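Local coordinates for vacuolar protein sorting 29 (Cryptosporidium parvum, PDB 2A22) that probably serves in vesicular protein sorting and transport as a VPS29-family protein built on a calcineurin-like phosphoesterase fold, at residues A[126-134]-A[145-156]. Numbering follows the deposited sequence.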
ATOM      1  N   PRO A 126      14.239  -0.450  13.968  1.00 41.55           N
ATOM      2  CA  PRO A 126      14.417   0.657  13.017  1.00 40.22           C
ATOM      3  C   PRO A 126      13.544   0.453  11.784  1.00 39.84           C
ATOM      4  O   PRO A 126      13.143  -0.683  11.488  1.00 39.59           O
ATOM      5  CB  PRO A 126      15.888   0.555  12.602  1.00 40.37           C
ATOM      6  CG  PRO A 126      16.502  -0.530  13.457  1.00 42.89           C
ATOM      7  CD  PRO A 126      15.396  -1.364  13.998  1.00 41.35           C
ATOM      8  N   TRP A 127      13.265   1.545  11.074  1.00 38.54           N
ATOM      9  CA  TRP A 127      12.426   1.514   9.880  1.00 37.81           C
ATOM     10  C   TRP A 127      12.902   0.511   8.834  1.00 37.19           C
ATOM     11  O   TRP A 127      14.098   0.409   8.561  1.00 38.40           O
ATOM     12  CB  TRP A 127      12.308   2.917   9.289  1.00 39.01           C
ATOM     13  CG  TRP A 127      11.585   3.880  10.212  1.00 38.48           C
ATOM     14  CD1 TRP A 127      10.507   3.602  11.004  1.00 37.38           C
ATOM     15  CD2 TRP A 127      11.888   5.265  10.421  1.00 38.07           C
ATOM     16  NE1 TRP A 127      10.119   4.725  11.698  1.00 38.57           N
ATOM     17  CE2 TRP A 127      10.940   5.765  11.351  1.00 40.06           C
ATOM     18  CE3 TRP A 127      12.866   6.131   9.917  1.00 38.51           C
ATOM     19  CZ2 TRP A 127      10.936   7.104  11.787  1.00 42.25           C
ATOM     20  CZ3 TRP A 127      12.866   7.462  10.346  1.00 43.11           C
ATOM     21  CH2 TRP A 127      11.898   7.937  11.271  1.00 42.56           C
ATOM     22  N   ASP A 128      11.948  -0.247   8.292  1.00 33.13           N
ATOM     23  CA  ASP A 128      12.194  -1.276   7.283  1.00 31.93           C
ATOM     24  C   ASP A 128      13.097  -2.427   7.725  1.00 31.18           C
ATOM     25  O   ASP A 128      13.554  -3.208   6.886  1.00 30.86           O
ATOM     26  CB  ASP A 128      12.729  -0.652   5.973  1.00 31.86           C
ATOM     27  CG  ASP A 128      11.613  -0.216   5.030  1.00 29.46           C
ATOM     28  OD1 ASP A 128      10.455  -0.666   5.199  1.00 27.79           O
ATOM     29  OD2 ASP A 128      11.898   0.576   4.111  1.00 28.06           O
ATOM     30  N   ASP A 129      13.365  -2.540   9.025  1.00 33.30           N
ATOM     31  CA  ASP A 129      14.216  -3.634   9.511  1.00 34.61           C
ATOM     32  C   ASP A 129      13.473  -4.970   9.416  1.00 32.90           C
ATOM     33  O   ASP A 129      12.431  -5.148  10.055  1.00 32.59           O
ATOM     34  CB  ASP A 129      14.691  -3.390  10.947  1.00 36.30           C
ATOM     35  CG  ASP A 129      15.580  -4.530  11.477  1.00 41.57           C
ATOM     36  OD1 ASP A 129      16.822  -4.374  11.471  1.00 47.11           O
ATOM     37  OD2 ASP A 129      15.035  -5.586  11.879  1.00 43.92           O
ATOM     38  N   PRO A 130      14.020  -5.917   8.637  1.00 33.59           N
ATOM     39  CA  PRO A 130      13.352  -7.207   8.373  1.00 34.06           C
ATOM     40  C   PRO A 130      12.948  -7.910   9.657  1.00 34.78           C
ATOM     41  O   PRO A 130      11.833  -8.453   9.737  1.00 34.90           O
ATOM     42  CB  PRO A 130      14.419  -8.003   7.630  1.00 32.87           C
ATOM     43  CG  PRO A 130      15.216  -6.956   6.941  1.00 32.75           C
ATOM     44  CD  PRO A 130      15.314  -5.834   7.938  1.00 33.40           C
ATOM     45  N   GLY A 131      13.839  -7.858  10.652  1.00 35.35           N
ATOM     46  CA  GLY A 131      13.602  -8.458  11.960  1.00 36.14           C
ATOM     47  C   GLY A 131      12.477  -7.764  12.702  1.00 35.82           C
ATOM     48  O   GLY A 131      11.632  -8.414  13.315  1.00 36.69           O
ATOM     49  N   SER A 132      12.456  -6.440  12.644  1.00 34.69           N
ATOM     50  CA  SER A 132      11.391  -5.705  13.292  1.00 34.53           C
ATOM     51  C   SER A 132      10.072  -5.883  12.506  1.00 34.13           C
ATOM     52  O   SER A 132       8.977  -6.079  13.082  1.00 31.68           O
ATOM     53  CB  SER A 132      11.796  -4.252  13.449  1.00 34.78           C
ATOM     54  OG  SER A 132      10.869  -3.569  14.276  1.00 44.24           O
ATOM     55  N   LEU A 133      10.185  -5.873  11.183  1.00 32.44           N
ATOM     56  CA  LEU A 133       9.018  -6.148  10.343  1.00 31.60           C
ATOM     57  C   LEU A 133       8.422  -7.494  10.698  1.00 31.31           C
ATOM     58  O   LEU A 133       7.200  -7.620  10.879  1.00 30.66           O
ATOM     59  CB  LEU A 133       9.373  -6.088   8.860  1.00 29.16           C
ATOM     60  CG  LEU A 133       9.438  -4.667   8.300  1.00 29.86           C
ATOM     61  CD1 LEU A 133       9.839  -4.750   6.841  1.00 23.55           C
ATOM     62  CD2 LEU A 133       8.111  -3.869   8.483  1.00 21.24           C
ATOM     63  N   GLU A 134       9.296  -8.489  10.835  1.00 31.78           N
ATOM     64  CA  GLU A 134       8.860  -9.840  11.187  1.00 34.20           C
ATOM     65  C   GLU A 134       8.183  -9.928  12.567  1.00 31.00           C
ATOM     66  O   GLU A 134       7.255 -10.704  12.749  1.00 28.62           O
ATOM     67  CB  GLU A 134      10.003 -10.847  11.069  1.00 32.35           C
ATOM     68  CG  GLU A 134       9.480 -12.291  10.984  1.00 42.22           C
ATOM     69  CD  GLU A 134      10.579 -13.348  10.996  1.00 42.19           C
ATOM     70  OE1 GLU A 134      11.714 -13.049  11.458  1.00 50.30           O
ATOM     71  OE2 GLU A 134      10.292 -14.482  10.548  1.00 49.04           O
ATOM     72  N   LEU A 145       2.474  -8.858   5.141  1.00 18.43           N
ATOM     73  CA  LEU A 145       2.495  -7.559   5.808  1.00 17.43           C
ATOM     74  C   LEU A 145       2.809  -6.420   4.829  1.00 18.18           C
ATOM     75  O   LEU A 145       3.847  -6.430   4.145  1.00 14.28           O
ATOM     76  CB  LEU A 145       3.503  -7.561   6.957  1.00 16.66           C
ATOM     77  CG  LEU A 145       3.668  -6.249   7.727  1.00 16.69           C
ATOM     78  CD1 LEU A 145       2.380  -5.879   8.533  1.00 11.48           C
ATOM     79  CD2 LEU A 145       4.869  -6.321   8.676  1.00 15.14           C
ATOM     80  N   VAL A 146       1.922  -5.421   4.809  1.00 18.74           N
ATOM     81  CA  VAL A 146       2.084  -4.246   3.944  1.00 17.31           C
ATOM     82  C   VAL A 146       2.345  -2.965   4.766  1.00 18.73           C
ATOM     83  O   VAL A 146       1.501  -2.526   5.565  1.00 17.94           O
ATOM     84  CB  VAL A 146       0.839  -4.063   3.052  1.00 18.55           C
ATOM     85  CG1 VAL A 146       1.075  -2.936   1.996  1.00 14.19           C
ATOM     86  CG2 VAL A 146       0.473  -5.406   2.367  1.00 15.13           C
ATOM     87  N   THR A 147       3.512  -2.370   4.563  1.00 18.05           N
ATOM     88  CA  THR A 147       3.881  -1.146   5.275  1.00 17.48           C
ATOM     89  C   THR A 147       4.453  -0.125   4.278  1.00 19.61           C
ATOM     90  O   THR A 147       4.832  -0.487   3.151  1.00 18.11           O
ATOM     91  CB  THR A 147       4.932  -1.433   6.374  1.00 18.92           C
ATOM     92  OG1 THR A 147       6.155  -1.856   5.753  1.00 14.69           O
ATOM     93  CG2 THR A 147       4.443  -2.542   7.330  1.00 14.92           C
ATOM     94  N   GLY A 148       4.507   1.146   4.684  1.00 19.73           N
ATOM     95  CA  GLY A 148       5.075   2.201   3.841  1.00 18.43           C
ATOM     96  C   GLY A 148       6.135   3.006   4.571  1.00 20.24           C
ATOM     97  O   GLY A 148       7.149   2.463   5.049  1.00 19.60           O
ATOM     98  N   HIS A 149       5.892   4.310   4.637  1.00 19.00           N
ATOM     99  CA  HIS A 149       6.699   5.272   5.382  1.00 19.15           C
ATOM    100  C   HIS A 149       8.062   5.649   4.799  1.00 19.13           C
ATOM    101  O   HIS A 149       8.410   6.822   4.726  1.00 19.70           O
ATOM    102  CB  HIS A 149       6.833   4.898   6.881  1.00 20.26           C
ATOM    103  CG  HIS A 149       7.560   5.938   7.666  1.00 19.33           C
ATOM    104  ND1 HIS A 149       7.019   7.184   7.918  1.00 24.19           N
ATOM    105  CD2 HIS A 149       8.820   5.964   8.167  1.00 22.27           C
ATOM    106  CE1 HIS A 149       7.898   7.919   8.576  1.00 23.70           C
ATOM    107  NE2 HIS A 149       8.997   7.202   8.743  1.00 26.57           N
ATOM    108  N   THR A 150       8.833   4.662   4.373  1.00 19.04           N
ATOM    109  CA  THR A 150      10.233   4.896   3.994  1.00 17.62           C
ATOM    110  C   THR A 150      10.470   5.291   2.525  1.00 17.93           C
ATOM    111  O   THR A 150      11.590   5.670   2.156  1.00 18.52           O
ATOM    112  CB  THR A 150      11.032   3.660   4.296  1.00 17.23           C
ATOM    113  OG1 THR A 150      10.491   2.566   3.538  1.00 18.65           O
ATOM    114  CG2 THR A 150      10.916   3.329   5.801  1.00 17.25           C
ATOM    115  N   HIS A 151       9.431   5.169   1.688  1.00 16.93           N
ATOM    116  CA  HIS A 151       9.543   5.362   0.213  1.00 15.41           C
ATOM    117  C   HIS A 151      10.452   4.354  -0.491  1.00 15.72           C
ATOM    118  O   HIS A 151      10.875   4.583  -1.623  1.00 14.82           O
ATOM    119  CB  HIS A 151       9.968   6.814  -0.167  1.00 14.71           C
ATOM    120  CG  HIS A 151       8.980   7.871   0.249  1.00 15.11           C
ATOM    121  ND1 HIS A 151       8.888   9.095  -0.385  1.00 13.00           N
ATOM    122  CD2 HIS A 151       8.039   7.881   1.224  1.00 13.08           C
ATOM    123  CE1 HIS A 151       7.947   9.814   0.192  1.00 15.15           C
ATOM    124  NE2 HIS A 151       7.414   9.102   1.171  1.00 14.65           N
ATOM    125  N   LYS A 152      10.724   3.231   0.161  1.00 16.46           N
ATOM    126  CA  LYS A 152      11.507   2.195  -0.429  1.00 20.76           C
ATOM    127  C   LYS A 152      10.623   1.060  -0.896  1.00 22.11           C
ATOM    128  O   LYS A 152      10.146   0.246  -0.087  1.00 21.68           O
ATOM    129  CB  LYS A 152      12.556   1.645   0.538  1.00 23.47           C
ATOM    130  CG  LYS A 152      13.610   0.797  -0.215  1.00 26.51           C
ATOM    131  CD  LYS A 152      14.594   0.094   0.700  1.00 31.79           C
ATOM    132  CE  LYS A 152      15.863  -0.274  -0.121  1.00 44.52           C
ATOM    133  NZ  LYS A 152      16.890  -1.068   0.641  1.00 44.00           N
ATOM    134  N   LEU A 153      10.451   1.003  -2.212  1.00 21.22           N
ATOM    135  CA  LEU A 153       9.754  -0.075  -2.884  1.00 23.77           C
ATOM    136  C   LEU A 153      10.454  -1.395  -2.572  1.00 25.27           C
ATOM    137  O   LEU A 153      11.676  -1.519  -2.740  1.00 27.14           O
ATOM    138  CB  LEU A 153       9.761   0.193  -4.384  1.00 22.25           C
ATOM    139  CG  LEU A 153       8.924  -0.595  -5.392  1.00 23.65           C
ATOM    140  CD1 LEU A 153       7.431  -0.613  -5.040  1.00 19.04           C
ATOM    141  CD2 LEU A 153       9.186   0.009  -6.782  1.00 23.57           C
ATOM    142  N   ARG A 154       9.695  -2.363  -2.068  1.00 22.86           N
ATOM    143  CA  ARG A 154      10.302  -3.631  -1.696  1.00 22.96           C
ATOM    144  C   ARG A 154       9.333  -4.807  -1.621  1.00 22.25           C
ATOM    145  O   ARG A 154       8.190  -4.669  -1.174  1.00 17.57           O
ATOM    146  CB  ARG A 154      11.023  -3.525  -0.357  1.00 26.43           C
ATOM    147  CG  ARG A 154      11.929  -4.731  -0.087  1.00 31.74           C
ATOM    148  CD  ARG A 154      12.796  -4.528   1.141  1.00 41.22           C
ATOM    149  NE  ARG A 154      12.023  -4.237   2.348  1.00 45.16           N
ATOM    150  CZ  ARG A 154      12.558  -4.011   3.547  1.00 48.13           C
ATOM    151  NH1 ARG A 154      13.872  -4.042   3.721  1.00 51.06           N
ATOM    152  NH2 ARG A 154      11.778  -3.743   4.577  1.00 51.33           N
ATOM    153  N   VAL A 155       9.833  -5.960  -2.046  1.00 21.63           N
ATOM    154  CA  VAL A 155       9.157  -7.240  -1.916  1.00 21.44           C
ATOM    155  C   VAL A 155      10.175  -8.196  -1.327  1.00 23.62           C
ATOM    156  O   VAL A 155      11.258  -8.367  -1.895  1.00 21.48           O
ATOM    157  CB  VAL A 155       8.843  -7.840  -3.291  1.00 22.48           C
ATOM    158  CG1 VAL A 155       8.197  -9.243  -3.150  1.00 15.63           C
ATOM    159  CG2 VAL A 155       8.014  -6.894  -4.111  1.00 22.82           C
ATOM    160  N   PHE A 156       9.846  -8.836  -0.212  1.00 22.25           N
ATOM    161  CA  PHE A 156      10.650  -9.980   0.166  1.00 25.45           C
ATOM    162  C   PHE A 156       9.873 -10.959   1.010  1.00 26.64           C
ATOM    163  O   PHE A 156       8.920 -10.576   1.718  1.00 25.86           O
ATOM    164  CB  PHE A 156      11.956  -9.568   0.866  1.00 28.40           C
ATOM    165  CG  PHE A 156      11.774  -9.113   2.272  1.00 27.82           C
ATOM    166  CD1 PHE A 156      11.905 -10.011   3.322  1.00 28.66           C
ATOM    167  CD2 PHE A 156      11.502  -7.775   2.552  1.00 33.34           C
ATOM    168  CE1 PHE A 156      11.735  -9.604   4.638  1.00 30.94           C
ATOM    169  CE2 PHE A 156      11.351  -7.336   3.876  1.00 37.71           C
ATOM    170  CZ  PHE A 156      11.455  -8.269   4.926  1.00 35.93           C
TER
HETATM  171  O   HOH W   1       7.996   0.028   5.964  1.00 17.30           O
HETATM  172  O   HOH W   2      11.006  -1.108   2.082  1.00 37.88           O
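L133 is the apolar centre: its CD2 lies 4.1 Å from L145 CD2 and also meets T147, while CD1 comes to the edge of the F156 ring, near its plane. P130 CB touches the same ring at F156 CZ (4.0 Å). F156 CE2 lies over one face of the R154 guanidinium, offset toward its rim. The R154 chain, bent at chi3 (56°), delivers NH1 and NH2 end-on to one atom, D128 O, which lies in the guanidinium plane; the bond from R154 NH2 to D128 O is the shorter (3.0 Å) and straighter (160°). D128 OD1, 3.4 Å from R154 NH2 but well out of the guanidinium plane, makes a salt bridge by charge alone. D128 OD2 accepts from T150 OG1 (2.5 Å), which arrives from above the carboxylate plane, and one water bridges OD1 to T147 OG1 and G148 O. Beyond the carboxylate, the edge of buried H149 points at the face of exposed W127, ring planes 59° apart; H149 ND1 bonds H120, and both histidines belong to what may be an empty metal site. The contact joins helix 130-140 and strand 144-147, consecutive in a beta-alpha-beta unit, to outermost strand 154-158, with strand 161-165 between the two strands.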